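Phosphogluconate dehydrogenase NAD-binding putative C-terminal domain-containing protein (Sinorhizobium meliloti, PDB 4EZB) is of unknown function but is probably an oxidoreductase, with a Rossmann-type fold consistent with binding a dinucleotide cofactor. Local coordinates at residues V90-A104 against F117-A131. Residues are numbered along the deposited sequence; the frame is centred on the assembly and turned at random.
Sequences VVLSLVVGAATKAVA and FIDLNSVGPDTKALA
The beta-alpha-beta unit of strand 90-93, helix 100-107 and strand 116-119 pairs its parallel strands through I118 N to V91 O (2.7 Å), S93 N to I118 O and L120 N to S93 O. Beyond the strand ends N121 takes over, its amide able to accept and donate at once: OD1 accepts V95 N at 2.7 Å, in the carbonyl plane and almost straight (178°), while ND2 bonds weakly to S93 OG and both D119 carboxylate oxygens. D119 OD2 takes N121 N from one face of the carboxylate, an Asx turn, and the K128 NZ salt bridge (2.7 Å) from the opposite face. Its OD1 receives a water that also joins S93 OG and T100 O. With an alanine at D119, K128 would probably lose its salt-bridge mate, though backbone carbonyls still hold NZ, and the turn into N121 its acceptor. Small S93 lets its CB come within 3.6 Å of F117 CZ. A104 and A131 meet through their CB atoms (4.0 Å), short side chains that let the axes of segments 100-104 and 125-131 approach to 9.0 Å, roughly parallel (17°). Strands 26-30 and 141-147 flank the pair in the sheet, and helix 190-218 packs against P125 and K128.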
ATOM      1  N   VAL A  90       1.693 -40.782  -4.256  1.00 48.26           N
ATOM      2  CA  VAL A  90       1.346 -39.388  -4.052  1.00 47.16           C
ATOM      3  C   VAL A  90      -0.148 -39.198  -4.231  1.00 47.20           C
ATOM      4  O   VAL A  90      -0.694 -39.488  -5.287  1.00 48.71           O
ATOM      5  CB  VAL A  90       2.074 -38.498  -5.061  1.00 45.76           C
ATOM      6  CG1 VAL A  90       1.670 -37.052  -4.864  1.00 43.38           C
ATOM      7  CG2 VAL A  90       3.594 -38.672  -4.924  1.00 46.13           C
ATOM      8  N   VAL A  91      -0.796 -38.701  -3.192  1.00 42.17           N
ATOM      9  CA  VAL A  91      -2.190 -38.352  -3.253  1.00 39.85           C
ATOM     10  C   VAL A  91      -2.372 -36.826  -3.327  1.00 39.18           C
ATOM     11  O   VAL A  91      -1.868 -36.084  -2.456  1.00 40.98           O
ATOM     12  CB  VAL A  91      -2.939 -38.937  -2.037  1.00 39.10           C
ATOM     13  CG1 VAL A  91      -4.435 -38.636  -2.130  1.00 36.09           C
ATOM     14  CG2 VAL A  91      -2.703 -40.446  -1.954  1.00 37.57           C
ATOM     15  N   LEU A  92      -3.066 -36.362  -4.372  1.00 34.17           N
ATOM     16  CA  LEU A  92      -3.350 -34.939  -4.571  1.00 31.61           C
ATOM     17  C   LEU A  92      -4.805 -34.609  -4.137  1.00 32.33           C
ATOM     18  O   LEU A  92      -5.771 -35.147  -4.692  1.00 31.88           O
ATOM     19  CB  LEU A  92      -3.140 -34.538  -6.030  1.00 30.99           C
ATOM     20  CG  LEU A  92      -1.742 -34.699  -6.672  1.00 35.16           C
ATOM     21  CD1 LEU A  92      -1.670 -33.964  -8.006  1.00 37.05           C
ATOM     22  CD2 LEU A  92      -0.600 -34.207  -5.787  1.00 37.52           C
ATOM     23  N   SER A  93      -4.961 -33.729  -3.155  1.00 32.71           N
ATOM     24  CA  SER A  93      -6.310 -33.386  -2.662  1.00 32.79           C
ATOM     25  C   SER A  93      -6.777 -32.086  -3.291  1.00 32.20           C
ATOM     26  O   SER A  93      -6.284 -31.038  -2.957  1.00 33.54           O
ATOM     27  CB  SER A  93      -6.330 -33.259  -1.135  1.00 34.00           C
ATOM     28  OG  SER A  93      -7.672 -33.133  -0.659  1.00 36.44           O
ATOM     29  N   LEU A  94      -7.716 -32.169  -4.220  1.00 36.34           N
ATOM     30  CA  LEU A  94      -8.303 -30.970  -4.836  1.00 41.44           C
ATOM     31  C   LEU A  94      -9.812 -31.111  -4.682  1.00 45.12           C
ATOM     32  O   LEU A  94     -10.471 -31.808  -5.454  1.00 46.66           O
ATOM     33  CB  LEU A  94      -7.938 -30.871  -6.308  1.00 44.28           C
ATOM     34  CG  LEU A  94      -6.515 -30.459  -6.687  1.00 48.11           C
ATOM     35  CD1 LEU A  94      -6.029 -31.221  -7.922  1.00 48.15           C
ATOM     36  CD2 LEU A  94      -6.470 -28.946  -6.920  1.00 49.17           C
ATOM     37  N   VAL A  95     -10.344 -30.504  -3.635  1.00 44.93           N
ATOM     38  CA  VAL A  95     -11.760 -30.635  -3.311  1.00 43.32           C
ATOM     39  C   VAL A  95     -12.265 -29.238  -2.983  1.00 48.50           C
ATOM     40  O   VAL A  95     -11.480 -28.265  -3.004  1.00 50.14           O
ATOM     41  CB  VAL A  95     -12.012 -31.639  -2.156  1.00 41.33           C
ATOM     42  CG1 VAL A  95     -11.732 -33.063  -2.614  1.00 43.38           C
ATOM     43  CG2 VAL A  95     -11.198 -31.304  -0.906  1.00 37.94           C
ATOM     44  N   VAL A  96     -13.558 -29.104  -2.696  1.00 48.29           N
ATOM     45  CA  VAL A  96     -14.046 -27.792  -2.306  1.00 48.78           C
ATOM     46  C   VAL A  96     -13.409 -27.463  -0.968  1.00 51.02           C
ATOM     47  O   VAL A  96     -13.295 -28.332  -0.087  1.00 55.30           O
ATOM     48  CB  VAL A  96     -15.583 -27.712  -2.219  1.00 51.73           C
ATOM     49  CG1 VAL A  96     -16.201 -27.810  -3.616  1.00 51.04           C
ATOM     50  CG2 VAL A  96     -16.140 -28.777  -1.271  1.00 50.54           C
ATOM     51  N   GLY A  97     -12.971 -26.217  -0.840  1.00 49.65           N
ATOM     52  CA  GLY A  97     -12.366 -25.721   0.379  1.00 49.77           C
ATOM     53  C   GLY A  97     -12.992 -26.302   1.630  1.00 51.15           C
ATOM     54  O   GLY A  97     -12.275 -26.835   2.489  1.00 51.38           O
ATOM     55  N   ALA A  98     -14.326 -26.232   1.710  1.00 47.76           N
ATOM     56  CA  ALA A  98     -15.058 -26.670   2.892  1.00 49.18           C
ATOM     57  C   ALA A  98     -14.746 -28.115   3.251  1.00 50.62           C
ATOM     58  O   ALA A  98     -14.706 -28.451   4.424  1.00 55.03           O
ATOM     59  CB  ALA A  98     -16.563 -26.492   2.700  1.00 48.23           C
ATOM     60  N   ALA A  99     -14.513 -28.961   2.246  1.00 48.16           N
ATOM     61  CA  ALA A  99     -14.332 -30.395   2.485  1.00 49.25           C
ATOM     62  C   ALA A  99     -12.907 -30.819   2.894  1.00 48.18           C
ATOM     63  O   ALA A  99     -12.680 -31.992   3.199  1.00 50.99           O
ATOM     64  CB  ALA A  99     -14.812 -31.199   1.280  1.00 49.11           C
ATOM     65  N   THR A 100     -11.967 -29.874   2.919  1.00 45.63           N
ATOM     66  CA  THR A 100     -10.543 -30.175   3.162  1.00 45.79           C
ATOM     67  C   THR A 100     -10.247 -31.212   4.283  1.00 44.42           C
ATOM     68  O   THR A 100      -9.620 -32.249   4.043  1.00 42.64           O
ATOM     69  CB  THR A 100      -9.721 -28.875   3.360  1.00 45.38           C
ATOM     70  OG1 THR A 100      -9.781 -28.091   2.164  1.00 47.42           O
ATOM     71  CG2 THR A 100      -8.254 -29.180   3.624  1.00 45.36           C
ATOM     72  N   LYS A 101     -10.698 -30.910   5.488  1.00 47.15           N
ATOM     73  CA  LYS A 101     -10.438 -31.728   6.691  1.00 49.86           C
ATOM     74  C   LYS A 101     -11.091 -33.096   6.587  1.00 47.53           C
ATOM     75  O   LYS A 101     -10.434 -34.133   6.777  1.00 48.84           O
ATOM     76  CB  LYS A 101     -10.938 -31.003   7.952  1.00 51.16           C
ATOM     77  CG  LYS A 101     -10.132 -29.762   8.337  1.00 55.76           C
ATOM     78  CD  LYS A 101     -10.682 -29.082   9.595  1.00 60.13           C
ATOM     79  CE  LYS A 101     -11.912 -28.233   9.295  1.00 64.06           C
ATOM     80  NZ  LYS A 101     -12.564 -27.680  10.515  1.00 70.53           N
ATOM     81  N   ALA A 102     -12.377 -33.094   6.244  1.00 47.08           N
ATOM     82  CA  ALA A 102     -13.130 -34.325   5.980  1.00 47.20           C
ATOM     83  C   ALA A 102     -12.371 -35.253   5.035  1.00 46.08           C
ATOM     84  O   ALA A 102     -12.128 -36.406   5.369  1.00 46.40           O
ATOM     85  CB  ALA A 102     -14.510 -33.998   5.422  1.00 47.59           C
ATOM     86  N   VAL A 103     -11.975 -34.729   3.873  1.00 44.94           N
ATOM     87  CA  VAL A 103     -11.166 -35.480   2.915  1.00 41.80           C
ATOM     88  C   VAL A 103      -9.925 -36.060   3.583  1.00 41.04           C
ATOM     89  O   VAL A 103      -9.703 -37.281   3.544  1.00 44.54           O
ATOM     90  CB  VAL A 103     -10.807 -34.605   1.695  1.00 45.09           C
ATOM     91  CG1 VAL A 103      -9.689 -35.225   0.878  1.00 43.83           C
ATOM     92  CG2 VAL A 103     -12.053 -34.423   0.838  1.00 51.05           C
ATOM     93  N   ALA A 104      -9.150 -35.197   4.241  1.00 35.43           N
ATOM     94  CA  ALA A 104      -7.961 -35.629   4.918  1.00 33.91           C
ATOM     95  C   ALA A 104      -8.233 -36.784   5.879  1.00 37.85           C
ATOM     96  O   ALA A 104      -7.491 -37.770   5.910  1.00 40.40           O
ATOM     97  CB  ALA A 104      -7.323 -34.449   5.642  1.00 32.23           C
ATOM     98  N   PHE A 117       0.551 -37.381   1.093  1.00 35.38           N
ATOM     99  CA  PHE A 117      -0.703 -36.675   0.822  1.00 32.76           C
ATOM    100  C   PHE A 117      -0.329 -35.209   0.638  1.00 30.82           C
ATOM    101  O   PHE A 117       0.242 -34.599   1.566  1.00 31.66           O
ATOM    102  CB  PHE A 117      -1.590 -36.830   2.053  1.00 34.42           C
ATOM    103  CG  PHE A 117      -2.997 -36.302   1.892  1.00 32.53           C
ATOM    104  CD1 PHE A 117      -4.013 -37.126   1.404  1.00 31.34           C
ATOM    105  CD2 PHE A 117      -3.311 -35.003   2.285  1.00 31.18           C
ATOM    106  CE1 PHE A 117      -5.327 -36.657   1.293  1.00 31.40           C
ATOM    107  CE2 PHE A 117      -4.608 -34.521   2.184  1.00 29.99           C
ATOM    108  CZ  PHE A 117      -5.624 -35.355   1.683  1.00 30.41           C
ATOM    109  N   ILE A 118      -0.580 -34.655  -0.550  1.00 28.93           N
ATOM    110  CA  ILE A 118      -0.324 -33.250  -0.791  1.00 28.10           C
ATOM    111  C   ILE A 118      -1.656 -32.522  -0.840  1.00 28.89           C
ATOM    112  O   ILE A 118      -2.528 -32.814  -1.666  1.00 30.90           O
ATOM    113  CB  ILE A 118       0.460 -32.976  -2.108  1.00 30.16           C
ATOM    114  CG1 ILE A 118       1.715 -33.839  -2.224  1.00 30.22           C
ATOM    115  CG2 ILE A 118       0.844 -31.503  -2.205  1.00 31.40           C
ATOM    116  CD1 ILE A 118       2.477 -33.602  -3.520  1.00 31.70           C
ATOM    117  N   ASP A 119      -1.838 -31.580   0.066  1.00 29.94           N
ATOM    118  CA  ASP A 119      -3.103 -30.885   0.133  1.00 31.54           C
ATOM    119  C   ASP A 119      -2.999 -29.670  -0.750  1.00 31.61           C
ATOM    120  O   ASP A 119      -2.239 -28.771  -0.445  1.00 33.37           O
ATOM    121  CB  ASP A 119      -3.407 -30.465   1.563  1.00 34.87           C
ATOM    122  CG  ASP A 119      -4.807 -29.904   1.704  1.00 39.29           C
ATOM    123  OD1 ASP A 119      -5.659 -30.619   2.309  1.00 40.96           O
ATOM    124  OD2 ASP A 119      -5.058 -28.770   1.191  1.00 37.02           O
ATOM    125  N   LEU A 120      -3.755 -29.629  -1.837  1.00 33.59           N
ATOM    126  CA  LEU A 120      -3.665 -28.473  -2.737  1.00 36.77           C
ATOM    127  C   LEU A 120      -4.849 -27.518  -2.666  1.00 37.93           C
ATOM    128  O   LEU A 120      -5.021 -26.677  -3.564  1.00 38.40           O
ATOM    129  CB  LEU A 120      -3.491 -28.931  -4.193  1.00 38.03           C
ATOM    130  CG  LEU A 120      -2.331 -29.869  -4.426  1.00 37.14           C
ATOM    131  CD1 LEU A 120      -2.476 -30.510  -5.805  1.00 36.55           C
ATOM    132  CD2 LEU A 120      -1.022 -29.106  -4.266  1.00 36.39           C
ATOM    133  N   ASN A 121      -5.665 -27.637  -1.638  1.00 37.24           N
ATOM    134  CA  ASN A 121      -6.853 -26.816  -1.485  1.00 38.21           C
ATOM    135  C   ASN A 121      -6.662 -25.341  -1.143  1.00 40.89           C
ATOM    136  O   ASN A 121      -5.689 -24.982  -0.535  1.00 40.19           O
ATOM    137  CB  ASN A 121      -7.783 -27.483  -0.515  1.00 38.15           C
ATOM    138  CG  ASN A 121      -8.169 -28.853  -0.971  1.00 41.93           C
ATOM    139  OD1 ASN A 121      -8.704 -29.017  -2.040  1.00 43.48           O
ATOM    140  ND2 ASN A 121      -7.847 -29.841  -0.193  1.00 39.96           N
ATOM    141  N   SER A 122      -7.590 -24.484  -1.555  1.00 42.74           N
ATOM    142  CA  SER A 122      -7.451 -23.033  -1.327  1.00 45.82           C
ATOM    143  C   SER A 122      -7.848 -22.634   0.085  1.00 47.28           C
ATOM    144  O   SER A 122      -8.815 -21.902   0.268  1.00 54.67           O
ATOM    145  CB  SER A 122      -8.294 -22.230  -2.318  1.00 49.67           C
ATOM    146  OG  SER A 122      -8.503 -22.965  -3.501  1.00 49.43           O
ATOM    147  N   VAL A 123      -7.102 -23.104   1.079  1.00 42.39           N
ATOM    148  CA  VAL A 123      -7.393 -22.805   2.476  1.00 40.91           C
ATOM    149  C   VAL A 123      -6.164 -22.203   3.162  1.00 41.51           C
ATOM    150  O   VAL A 123      -5.065 -22.252   2.611  1.00 40.61           O
ATOM    151  CB  VAL A 123      -7.958 -24.047   3.217  1.00 39.70           C
ATOM    152  CG1 VAL A 123      -9.328 -24.428   2.660  1.00 35.07           C
ATOM    153  CG2 VAL A 123      -7.003 -25.247   3.134  1.00 41.16           C
ATOM    154  N   GLY A 124      -6.348 -21.603   4.336  1.00 40.61           N
ATOM    155  CA  GLY A 124      -5.235 -20.978   5.039  1.00 42.63           C
ATOM    156  C   GLY A 124      -4.429 -22.000   5.815  1.00 45.10           C
ATOM    157  O   GLY A 124      -4.862 -23.143   5.905  1.00 45.87           O
ATOM    158  N   PRO A 125      -3.261 -21.591   6.392  1.00 45.46           N
ATOM    159  CA  PRO A 125      -2.346 -22.499   7.103  1.00 47.29           C
ATOM    160  C   PRO A 125      -2.980 -23.188   8.305  1.00 45.85           C
ATOM    161  O   PRO A 125      -2.552 -24.267   8.698  1.00 48.52           O
ATOM    162  CB  PRO A 125      -1.202 -21.580   7.564  1.00 47.42           C
ATOM    163  CG  PRO A 125      -1.761 -20.203   7.492  1.00 46.69           C
ATOM    164  CD  PRO A 125      -2.687 -20.238   6.309  1.00 44.65           C
ATOM    165  N   ASP A 126      -3.986 -22.546   8.872  1.00 47.37           N
ATOM    166  CA  ASP A 126      -4.783 -23.062   9.994  1.00 51.41           C
ATOM    167  C   ASP A 126      -5.476 -24.384   9.644  1.00 49.37           C
ATOM    168  O   ASP A 126      -5.255 -25.416  10.315  1.00 49.64           O
ATOM    169  CB  ASP A 126      -5.822 -21.996  10.360  1.00 59.78           C
ATOM    170  CG  ASP A 126      -6.162 -21.085   9.157  1.00 67.36           C
ATOM    171  OD1 ASP A 126      -7.212 -21.318   8.519  1.00 63.93           O
ATOM    172  OD2 ASP A 126      -5.349 -20.172   8.821  1.00 70.34           O
ATOM    173  N   THR A 127      -6.302 -24.342   8.597  1.00 45.21           N
ATOM    174  CA  THR A 127      -6.945 -25.529   8.020  1.00 44.16           C
ATOM    175  C   THR A 127      -5.930 -26.547   7.500  1.00 40.02           C
ATOM    176  O   THR A 127      -6.099 -27.751   7.689  1.00 38.58           O
ATOM    177  CB  THR A 127      -7.898 -25.150   6.867  1.00 46.65           C
ATOM    178  OG1 THR A 127      -8.726 -24.063   7.281  1.00 52.27           O
ATOM    179  CG2 THR A 127      -8.801 -26.325   6.499  1.00 44.52           C
ATOM    180  N   LYS A 128      -4.875 -26.070   6.853  1.00 37.19           N
ATOM    181  CA  LYS A 128      -3.805 -26.965   6.407  1.00 36.72           C
ATOM    182  C   LYS A 128      -3.258 -27.759   7.590  1.00 38.92           C
ATOM    183  O   LYS A 128      -2.952 -28.946   7.449  1.00 37.34           O
ATOM    184  CB  LYS A 128      -2.637 -26.198   5.786  1.00 34.77           C
ATOM    185  CG  LYS A 128      -2.920 -25.475   4.476  1.00 36.06           C
ATOM    186  CD  LYS A 128      -3.386 -26.386   3.337  1.00 34.28           C
ATOM    187  CE  LYS A 128      -3.175 -25.646   2.023  1.00 33.52           C
ATOM    188  NZ  LYS A 128      -3.529 -26.511   0.872  1.00 33.85           N
ATOM    189  N   ALA A 129      -3.108 -27.079   8.734  1.00 37.87           N
ATOM    190  CA  ALA A 129      -2.581 -27.704   9.937  1.00 39.85           C
ATOM    191  C   ALA A 129      -3.519 -28.787  10.452  1.00 40.19           C
ATOM    192  O   ALA A 129      -3.067 -29.812  10.946  1.00 40.97           O
ATOM    193  CB  ALA A 129      -2.289 -26.670  11.022  1.00 39.28           C
ATOM    194  N   LEU A 130      -4.820 -28.568  10.318  1.00 39.12           N
ATOM    195  CA  LEU A 130      -5.793 -29.576  10.745  1.00 39.21           C
ATOM    196  C   LEU A 130      -5.795 -30.781   9.789  1.00 39.10           C
ATOM    197  O   LEU A 130      -5.892 -31.927  10.244  1.00 40.00           O
ATOM    198  CB  LEU A 130      -7.189 -28.960  10.930  1.00 41.15           C
ATOM    199  CG  LEU A 130      -7.297 -27.920  12.058  1.00 46.03           C
ATOM    200  CD1 LEU A 130      -8.474 -26.987  11.831  1.00 49.01           C
ATOM    201  CD2 LEU A 130      -7.420 -28.568  13.437  1.00 48.90           C
ATOM    202  N   ALA A 131      -5.634 -30.525   8.482  1.00 36.88           N
ATOM    203  CA  ALA A 131      -5.521 -31.576   7.473  1.00 35.40           C
ATOM    204  C   ALA A 131      -4.301 -32.431   7.775  1.00 34.25           C
ATOM    205  O   ALA A 131      -4.355 -33.658   7.719  1.00 33.91           O
ATOM    206  CB  ALA A 131      -5.415 -30.962   6.066  1.00 35.73           C
TER
HETATM  207  O   HOH W   1      -7.624 -32.650   2.104  1.00 47.81           O
HETATM  208  O   HOH W   2     -10.057 -25.746  -2.285  1.00 51.00           O
HETATM  209  O   HOH W   3     -10.582 -25.098   9.649  1.00 52.91           O